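Local coordinates for protein R.Ecl18kI (Enterobacter cloacae, PDB 2GB7) that recognises the double-stranded DNA sequence 5'-CCNGG-3' and cleaves it before the first cytosine, acting as a type II restriction endonuclease that flips nucleotides out of the duplex, at residues Thr11-Glu16 against Lys69-Arg74; Glu51-Met56 against Glu129-Gly134; Glu233-Lys238 against Val245-Asp250. The protein carries 1 engineered substitution. All blocks are in the same frame, centred on the assembly; numbering follows the deposited sequence.

Contact 1 (Thr11-Glu16 against Lys69-Arg74)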
# COMPACT_ATOMS: atom_id res chain seq x y z
N THR F 11 -3.69 -13.19 -19.21
CA THR F 11 -4.93 -13.96 -19.12
C THR F 11 -4.68 -15.42 -18.76
O THR F 11 -5.37 -15.99 -17.91
CB THR F 11 -5.77 -13.82 -20.40
OG1 THR F 11 -6.15 -12.45 -20.56
CG2 THR F 11 -7.03 -14.68 -20.33
N LEU F 12 -3.66 -15.99 -19.39
CA LEU F 12 -3.22 -17.34 -19.07
C LEU F 12 -2.74 -17.45 -17.61
O LEU F 12 -3.10 -18.40 -16.92
CB LEU F 12 -2.13 -17.78 -20.06
CG LEU F 12 -1.36 -19.07 -19.78
CD1 LEU F 12 -2.25 -20.30 -19.86
CD2 LEU F 12 -0.19 -19.17 -20.75
N ILE F 13 -1.95 -16.47 -17.16
CA ILE F 13 -1.37 -16.50 -15.81
C ILE F 13 -2.50 -16.52 -14.77
O ILE F 13 -2.47 -17.31 -13.83
CB ILE F 13 -0.39 -15.30 -15.56
CG1 ILE F 13 0.89 -15.42 -16.38
CG2 ILE F 13 -0.02 -15.18 -14.07
CD1 ILE F 13 1.68 -14.13 -16.45
N SER F 14 -3.50 -15.68 -14.98
CA SER F 14 -4.66 -15.61 -14.10
C SER F 14 -5.49 -16.90 -14.11
O SER F 14 -5.93 -17.36 -13.06
CB SER F 14 -5.54 -14.43 -14.49
OG SER F 14 -4.90 -13.23 -14.12
N LYS F 15 -5.67 -17.48 -15.30
CA LYS F 15 -6.40 -18.73 -15.45
C LYS F 15 -5.67 -19.85 -14.71
O LYS F 15 -6.28 -20.61 -13.95
CB LYS F 15 -6.55 -19.08 -16.94
CG LYS F 15 -7.42 -20.31 -17.24
CD LYS F 15 -7.49 -20.53 -18.74
CE LYS F 15 -8.00 -21.92 -19.10
NZ LYS F 15 -9.48 -21.97 -19.36
N GLU F 16 -4.36 -19.90 -14.89
CA GLU F 16 -3.52 -20.94 -14.31
C GLU F 16 -3.39 -20.79 -12.82
O GLU F 16 -3.38 -21.78 -12.12
CB GLU F 16 -2.12 -20.94 -14.93
CG GLU F 16 -2.11 -21.38 -16.40
CD GLU F 16 -2.30 -22.87 -16.60
OE1 GLU F 16 -2.55 -23.28 -17.76
OE2 GLU F 16 -2.16 -23.65 -15.63
N LYS F 69 7.44 -21.18 -7.24
CA LYS F 69 8.65 -21.27 -8.09
C LYS F 69 8.41 -22.14 -9.31
O LYS F 69 8.76 -21.76 -10.45
CB LYS F 69 9.87 -21.76 -7.30
CG LYS F 69 11.20 -21.58 -8.05
CD LYS F 69 12.34 -22.36 -7.43
CE LYS F 69 12.89 -21.70 -6.17
NZ LYS F 69 14.08 -22.44 -5.63
N GLU F 70 7.82 -23.32 -9.09
CA GLU F 70 7.47 -24.24 -10.17
C GLU F 70 6.41 -23.65 -11.12
O GLU F 70 6.48 -23.85 -12.34
CB GLU F 70 7.07 -25.65 -9.66
CG GLU F 70 5.97 -25.73 -8.59
CD GLU F 70 5.68 -27.18 -8.13
N PHE F 71 5.47 -22.89 -10.56
CA PHE F 71 4.50 -22.17 -11.36
C PHE F 71 5.15 -21.14 -12.28
O PHE F 71 4.88 -21.09 -13.49
CB PHE F 71 3.51 -21.47 -10.41
CG PHE F 71 2.51 -20.61 -11.09
CD1 PHE F 71 1.39 -21.18 -11.71
CD2 PHE F 71 2.68 -19.23 -11.12
CE1 PHE F 71 0.45 -20.38 -12.33
CE2 PHE F 71 1.74 -18.42 -11.75
CZ PHE F 71 0.62 -19.00 -12.34
N THR F 72 6.05 -20.34 -11.73
CA THR F 72 6.73 -19.31 -12.49
C THR F 72 7.47 -19.94 -13.67
O THR F 72 7.36 -19.50 -14.83
CB THR F 72 7.69 -18.55 -11.58
OG1 THR F 72 6.93 -17.99 -10.49
CG2 THR F 72 8.44 -17.45 -12.34
N THR F 73 8.22 -20.99 -13.38
CA THR F 73 8.97 -21.68 -14.45
C THR F 73 8.02 -22.18 -15.54
O THR F 73 8.32 -22.04 -16.75
CB THR F 73 9.75 -22.84 -13.86
OG1 THR F 73 10.73 -22.31 -12.96
CG2 THR F 73 10.44 -23.66 -14.96
N ARG F 74 6.89 -22.74 -15.14
CA ARG F 74 5.90 -23.26 -16.07
C ARG F 74 5.31 -22.16 -16.93
O ARG F 74 5.18 -22.33 -18.15
CB ARG F 74 4.81 -24.04 -15.37
CG ARG F 74 3.95 -24.90 -16.28
CD ARG F 74 3.23 -26.00 -15.50
NE ARG F 74 4.16 -26.86 -14.77
CZ ARG F 74 4.44 -26.77 -13.47
NH1 ARG F 74 3.85 -25.87 -12.67
NH2 ARG F 74 5.32 -27.62 -12.96
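Glu16 and Phe71 bring the backbones of two helical segments to 8.6 Å between their CA atoms, and Ile13 CA, nearly a turn earlier on helix 6-20, has Thr72 CA as its nearest at 9.2 Å. Residues 11-16 belong to helix 6-20 and residues 69-74 to the long helix 49-77, each a continuous helix through the contact. At this spacing the backbones do not touch each other, and a single large side chain spans most of the distance.

That side chain is Phe71. Its CB leaves the helix obliquely to the partner, but with CG placed anti to the backbone N (chi1 176°) the ring is carried across to helix 6-20 and arrives edge-on. Glu16 CB lies at the rim near the ring plane, 3.7 Å from Phe71 CE1, and the same CE1 is 3.9 Å from Glu16 C. At the neighbouring corner of the ring, Phe71 CZ comes to 3.8 Å from Ile13 O, which lies in the plane of the ring at its edge. The branch methyl of Ile13 adds a looser apolar touch, its CG2 standing 4.2 Å from Phe71 CZ. Of the Glu16 side chain, it is the CB methylene that does the touching.

Around this pair, Phe21 packs edge-to-face with Phe71, Ile13 also rests on Leu108 and Ser111 of helix 102-134, and Met75 touches Ile13 and Glu16. Ser14, on the same turn, packs against a phosphate of the bound DNA.

The chemistry is that of an aromatic edge against helix backbone and aliphatic carbon. The weakly positive C-H rim of Phe71 is turned to the partially negative carbonyl oxygen of Ile13, a match that is probably mildly favourable and supplements the dispersion contacts joining the short N-terminal helix to the long one.

Contact 2 (Glu51-Met56 against Glu129-Gly134)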
# COMPACT_ATOMS: atom_id res chain seq x y z
N GLU F 51 3.95 -18.41 19.30
CA GLU F 51 4.56 -19.59 18.73
C GLU F 51 3.72 -20.19 17.62
O GLU F 51 4.26 -20.58 16.59
CB GLU F 51 4.81 -20.63 19.83
CG GLU F 51 5.87 -20.19 20.85
CD GLU F 51 5.33 -19.20 21.88
OE1 GLU F 51 4.11 -18.89 21.87
OE2 GLU F 51 6.12 -18.75 22.74
N TYR F 52 2.42 -20.27 17.86
CA TYR F 52 1.49 -20.81 16.89
C TYR F 52 1.54 -19.96 15.60
O TYR F 52 1.67 -20.50 14.49
CB TYR F 52 0.09 -20.89 17.49
CG TYR F 52 -1.00 -20.81 16.46
CD1 TYR F 52 -1.46 -21.96 15.80
CD2 TYR F 52 -1.54 -19.58 16.12
CE1 TYR F 52 -2.45 -21.86 14.83
CE2 TYR F 52 -2.51 -19.47 15.15
CZ TYR F 52 -2.97 -20.61 14.54
OH TYR F 52 -3.91 -20.50 13.55
N ILE F 53 1.49 -18.64 15.75
CA ILE F 53 1.49 -17.74 14.59
C ILE F 53 2.75 -17.91 13.74
O ILE F 53 2.67 -18.06 12.52
CB ILE F 53 1.35 -16.28 15.06
CG1 ILE F 53 -0.07 -16.06 15.58
CG2 ILE F 53 1.67 -15.31 13.91
CD1 ILE F 53 -0.23 -14.79 16.43
N ILE F 54 3.92 -17.94 14.38
CA ILE F 54 5.19 -18.07 13.65
C ILE F 54 5.29 -19.43 12.96
O ILE F 54 5.73 -19.50 11.80
CB ILE F 54 6.41 -17.84 14.59
CG1 ILE F 54 6.41 -16.41 15.15
CG2 ILE F 54 7.78 -18.14 13.88
CD1 ILE F 54 6.63 -15.34 14.08
N ALA F 55 4.88 -20.50 13.65
CA ALA F 55 4.92 -21.85 13.06
C ALA F 55 3.97 -21.92 11.88
O ALA F 55 4.32 -22.46 10.84
CB ALA F 55 4.58 -22.92 14.11
N MET F 56 2.78 -21.32 12.01
CA MET F 56 1.85 -21.30 10.88
C MET F 56 2.43 -20.58 9.66
O MET F 56 2.37 -21.10 8.51
CB MET F 56 0.50 -20.70 11.30
CG MET F 56 -0.33 -21.61 12.23
SD MET F 56 -0.99 -23.08 11.41
CE MET F 56 -2.02 -22.36 10.12
N GLU F 129 -7.70 -15.86 12.84
CA GLU F 129 -9.05 -16.36 12.95
C GLU F 129 -9.04 -17.73 13.60
O GLU F 129 -9.75 -17.98 14.59
CB GLU F 129 -9.60 -16.48 11.54
CG GLU F 129 -10.99 -16.94 11.45
CD GLU F 129 -11.49 -16.92 10.02
OE1 GLU F 129 -10.82 -16.33 9.14
OE2 GLU F 129 -12.58 -17.50 9.80
N LEU F 130 -8.22 -18.63 13.07
CA LEU F 130 -8.13 -19.97 13.66
C LEU F 130 -7.58 -19.96 15.08
O LEU F 130 -7.96 -20.79 15.88
CB LEU F 130 -7.32 -20.91 12.75
CG LEU F 130 -8.04 -21.22 11.44
CD1 LEU F 130 -7.11 -21.96 10.49
CD2 LEU F 130 -9.28 -22.07 11.67
N LEU F 131 -6.71 -19.00 15.39
CA LEU F 131 -6.23 -18.81 16.77
C LEU F 131 -7.39 -18.54 17.72
O LEU F 131 -7.49 -19.14 18.76
CB LEU F 131 -5.21 -17.67 16.81
CG LEU F 131 -4.74 -17.20 18.19
CD1 LEU F 131 -4.07 -18.34 18.91
CD2 LEU F 131 -3.78 -16.05 18.01
N MET F 132 -8.25 -17.57 17.37
CA MET F 132 -9.41 -17.27 18.23
C MET F 132 -10.36 -18.47 18.33
O MET F 132 -10.82 -18.79 19.43
CB MET F 132 -10.14 -16.05 17.66
CG MET F 132 -9.26 -14.81 17.56
SD MET F 132 -8.46 -14.34 19.09
CE MET F 132 -9.83 -13.53 19.89
N MET F 133 -10.58 -19.18 17.22
CA MET F 133 -11.44 -20.40 17.24
C MET F 133 -10.84 -21.49 18.11
O MET F 133 -11.52 -22.08 18.96
CB MET F 133 -11.66 -20.92 15.83
CG MET F 133 -12.40 -19.91 14.99
SD MET F 133 -12.63 -20.46 13.30
CE MET F 133 -13.63 -19.05 12.77
N GLY F 134 -9.54 -21.71 17.95
CA GLY F 134 -8.83 -22.67 18.78
C GLY F 134 -8.95 -22.32 20.27
O GLY F 134 -9.07 -23.20 21.14
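Tyr52 and Leu131 form the centre of a buried helix-helix contact, an apolar packing between the beginning of helix 49-77 and the last turns of helix 102-134. The short segments run in broadly antiparallel senses, at 138° between their N-to-C directions, and their axes approach no closer than 11.0 Å. Large side chains therefore fill the interface, and the nearest CA atoms, those of Tyr52 and Leu131, are 8.0 Å apart.

Tyr52 reaches furthest. Its ring extends toward the other helix with CG roughly anti to the backbone N (chi1 153°), and its CD2 and CE2 atoms meet Leu131. Tyr52 CE2 comes to 3.6 Å from Leu131 CB, approaching at a slant to the ring, while Leu131 CD1 lies 4.0 Å from Tyr52 CD2. The other Leu131 methyl, CD2, reaches back to Ile53 CD1 at 4.1 Å, so the forked leucine touches two successive residues of helix 49-77. Beyond the ring, Tyr52 OH sits 3.5 Å from Leu130 CB, the tyrosine crossing that leucine nearly at a right angle. The hydroxyl's polar need is met on helix 102-134, about a turn before Leu130, where it hydrogen-bonds Ile127 O; that bond fixes the far end of the ring among apolar groups. Within its own helix, Met56 CG lies over one face of the ring, 3.3 Å above its plane and offset toward the rim.

Further aromatic rings, Tyr37 and, on helix 42-47, Phe45, meet Tyr52 edge-to-face. Helix 24-34 adds Phe32 against Tyr52 and Leu130, and Val28 against Leu130 and Met56. Leu131 and Ile53 turn toward helix 248-259, touching Leu252 and Phe248 respectively, while Leu130 packs on Val292 of helix 290-302; the helix pair is thus bordered by four other helices.

Contact 3 (Glu233-Lys238 against Val245-Asp250)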
# COMPACT_ATOMS: atom_id res chain seq x y z
N GLU F 233 8.69 -12.48 20.56
CA GLU F 233 10.04 -12.25 20.07
C GLU F 233 10.24 -10.82 19.62
O GLU F 233 11.20 -10.18 20.00
CB GLU F 233 10.37 -13.21 18.93
CG GLU F 233 11.83 -13.14 18.50
N ASN F 234 9.30 -10.31 18.84
CA ASN F 234 9.41 -8.95 18.36
C ASN F 234 9.32 -7.94 19.48
O ASN F 234 10.08 -6.97 19.49
CB ASN F 234 8.31 -8.69 17.35
CG ASN F 234 8.58 -7.48 16.49
OD1 ASN F 234 9.74 -7.11 16.24
ND2 ASN F 234 7.51 -6.83 16.02
N LYS F 235 8.41 -8.15 20.43
CA LYS F 235 8.33 -7.23 21.55
C LYS F 235 9.64 -7.17 22.31
O LYS F 235 10.16 -6.10 22.58
CB LYS F 235 7.19 -7.54 22.53
CG LYS F 235 6.94 -6.26 23.38
CD LYS F 235 6.22 -6.41 24.67
CE LYS F 235 6.48 -5.14 25.46
NZ LYS F 235 5.32 -4.66 26.22
N ASN F 236 10.19 -8.33 22.64
CA ASN F 236 11.34 -8.35 23.50
C ASN F 236 12.61 -7.88 22.84
O ASN F 236 13.50 -7.34 23.50
CB ASN F 236 11.45 -9.72 24.19
CG ASN F 236 10.32 -9.91 25.21
OD1 ASN F 236 9.71 -8.94 25.68
ND2 ASN F 236 10.02 -11.16 25.53
N PHE F 237 12.68 -8.03 21.53
CA PHE F 237 13.85 -7.61 20.79
C PHE F 237 13.85 -6.10 20.55
O PHE F 237 14.88 -5.44 20.68
CB PHE F 237 13.91 -8.32 19.44
CG PHE F 237 15.11 -7.95 18.63
CD1 PHE F 237 16.38 -8.31 19.06
CD2 PHE F 237 14.98 -7.25 17.44
CE1 PHE F 237 17.51 -7.98 18.32
CE2 PHE F 237 16.10 -6.91 16.69
CZ PHE F 237 17.37 -7.27 17.14
N LYS F 238 12.68 -5.56 20.21
CA LYS F 238 12.61 -4.19 19.74
C LYS F 238 11.80 -3.21 20.61
O LYS F 238 12.02 -2.00 20.51
CB LYS F 238 12.08 -4.18 18.30
CG LYS F 238 13.11 -4.61 17.26
CD LYS F 238 14.06 -3.47 16.92
CE LYS F 238 15.08 -3.90 15.88
NZ LYS F 238 14.45 -4.67 14.76
N VAL F 245 3.21 -1.47 23.69
CA VAL F 245 3.23 -2.52 22.69
C VAL F 245 2.91 -3.82 23.42
O VAL F 245 3.50 -4.12 24.47
CB VAL F 245 4.63 -2.60 22.00
CG1 VAL F 245 4.72 -3.81 21.11
CG2 VAL F 245 4.92 -1.29 21.19
N LEU F 246 1.93 -4.56 22.90
CA LEU F 246 1.45 -5.78 23.57
C LEU F 246 1.89 -6.99 22.77
O LEU F 246 2.23 -6.87 21.59
CB LEU F 246 -0.08 -5.80 23.64
CG LEU F 246 -0.80 -4.85 24.61
CD1 LEU F 246 -2.32 -5.12 24.57
CD2 LEU F 246 -0.28 -4.92 26.02
N THR F 247 1.87 -8.15 23.41
CA THR F 247 2.11 -9.41 22.71
C THR F 247 0.78 -10.08 22.40
O THR F 247 -0.22 -9.77 23.02
CB THR F 247 2.91 -10.37 23.59
OG1 THR F 247 2.15 -10.66 24.77
CG2 THR F 247 4.24 -9.76 23.92
N PHE F 248 0.78 -11.04 21.46
CA PHE F 248 -0.43 -11.84 21.25
C PHE F 248 -0.90 -12.52 22.53
O PHE F 248 -2.08 -12.71 22.73
CB PHE F 248 -0.20 -12.87 20.17
CG PHE F 248 -0.06 -12.25 18.82
CD1 PHE F 248 -1.16 -11.70 18.19
CD2 PHE F 248 1.18 -12.15 18.21
CE1 PHE F 248 -1.01 -11.10 16.90
CE2 PHE F 248 1.33 -11.54 16.97
CZ PHE F 248 0.24 -11.01 16.33
N GLU F 249 0.05 -12.86 23.39
CA GLU F 249 -0.31 -13.44 24.68
C GLU F 249 -1.19 -12.52 25.54
O GLU F 249 -2.18 -12.97 26.14
CB GLU F 249 0.97 -13.84 25.40
CG GLU F 249 1.58 -15.14 24.89
CD GLU F 249 2.26 -15.08 23.51
OE1 GLU F 249 2.44 -13.98 22.93
OE2 GLU F 249 2.65 -16.17 23.02
N ASP F 250 -0.82 -11.24 25.58
CA ASP F 250 -1.54 -10.20 26.30
C ASP F 250 -2.94 -10.10 25.71
O ASP F 250 -3.96 -10.10 26.45
CB ASP F 250 -0.83 -8.86 26.15
CG ASP F 250 0.53 -8.81 26.79
OD1 ASP F 250 0.78 -9.53 27.80
OD2 ASP F 250 1.36 -7.96 26.34
O HOH W 1 3.85 -7.56 27.17
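Lys235 supplies nearly all of helix 232-238's grip on the segment that follows it, and its side chain has a tightly packed stem and a polar end that reaches water. The stem lies over strand 245-247: Lys235 CB meets Thr247 CG2 at 3.9 Å, and Lys235 CG meets Val245 CG1 at 4.0 Å. Lysine and valine run past each other in opposite directions, whereas the threonine crosses the lysine at about a right angle. With CG anti to the backbone N (chi1 -162°) and the next two torsions also extended, the chain reaches obliquely across the strand before bending at chi4. This brings Lys235 NZ to 2.6 Å from Val245 O, a short hydrogen bond that meets the carbonyl almost head-on at 164°. Asn242 O is a second acceptor for the ammonium.

The looser side begins beyond NZ. A water donates to Asp250 OD2 at 2.7 Å and accepts only a weak bond from Lys235 NZ, so the two side chains are only loosely linked; at 5.2 Å between Lys235 NZ and Asp250 OD2 they form no salt bridge. Asp250 is also committed to the capping box that starts helix 248-259: its OD2 accepts from Thr247 N at 3.0 Å, from above the carboxylate plane, while Asp250 N donates to Thr247 OG1.

The contact joins the helix and second strand of the beta-alpha-beta unit begun by strand 226-230. Leu246 bonds through its backbone to Val228 and Thr230 of the parallel neighbour strand, and Phe248 leads from this sheet edge to helix 49-77, packing on Pro49 and Ser50.

Contacts 2 and 3 adjoin, their centres about 16 Å apart. Ile53 CD1 of contact 2 packs on Phe248 CD2 of contact 3 at 3.5 Å, while Glu51 OE1 and Glu249 OE2 bring like charges close. Contact 1 stands apart, its centre about 30 Å from that of contact 2 and about 38 Å from that of contact 3, on the opposite side of the chain's centre from the latter. Helix 49-77 connects contacts 1 and 2, serving both near its two ends. The bound DNA runs nearest contact 1, about 3 Å from its closest atom, against about 7 Å for contact 2 and about 11 Å for contact 3.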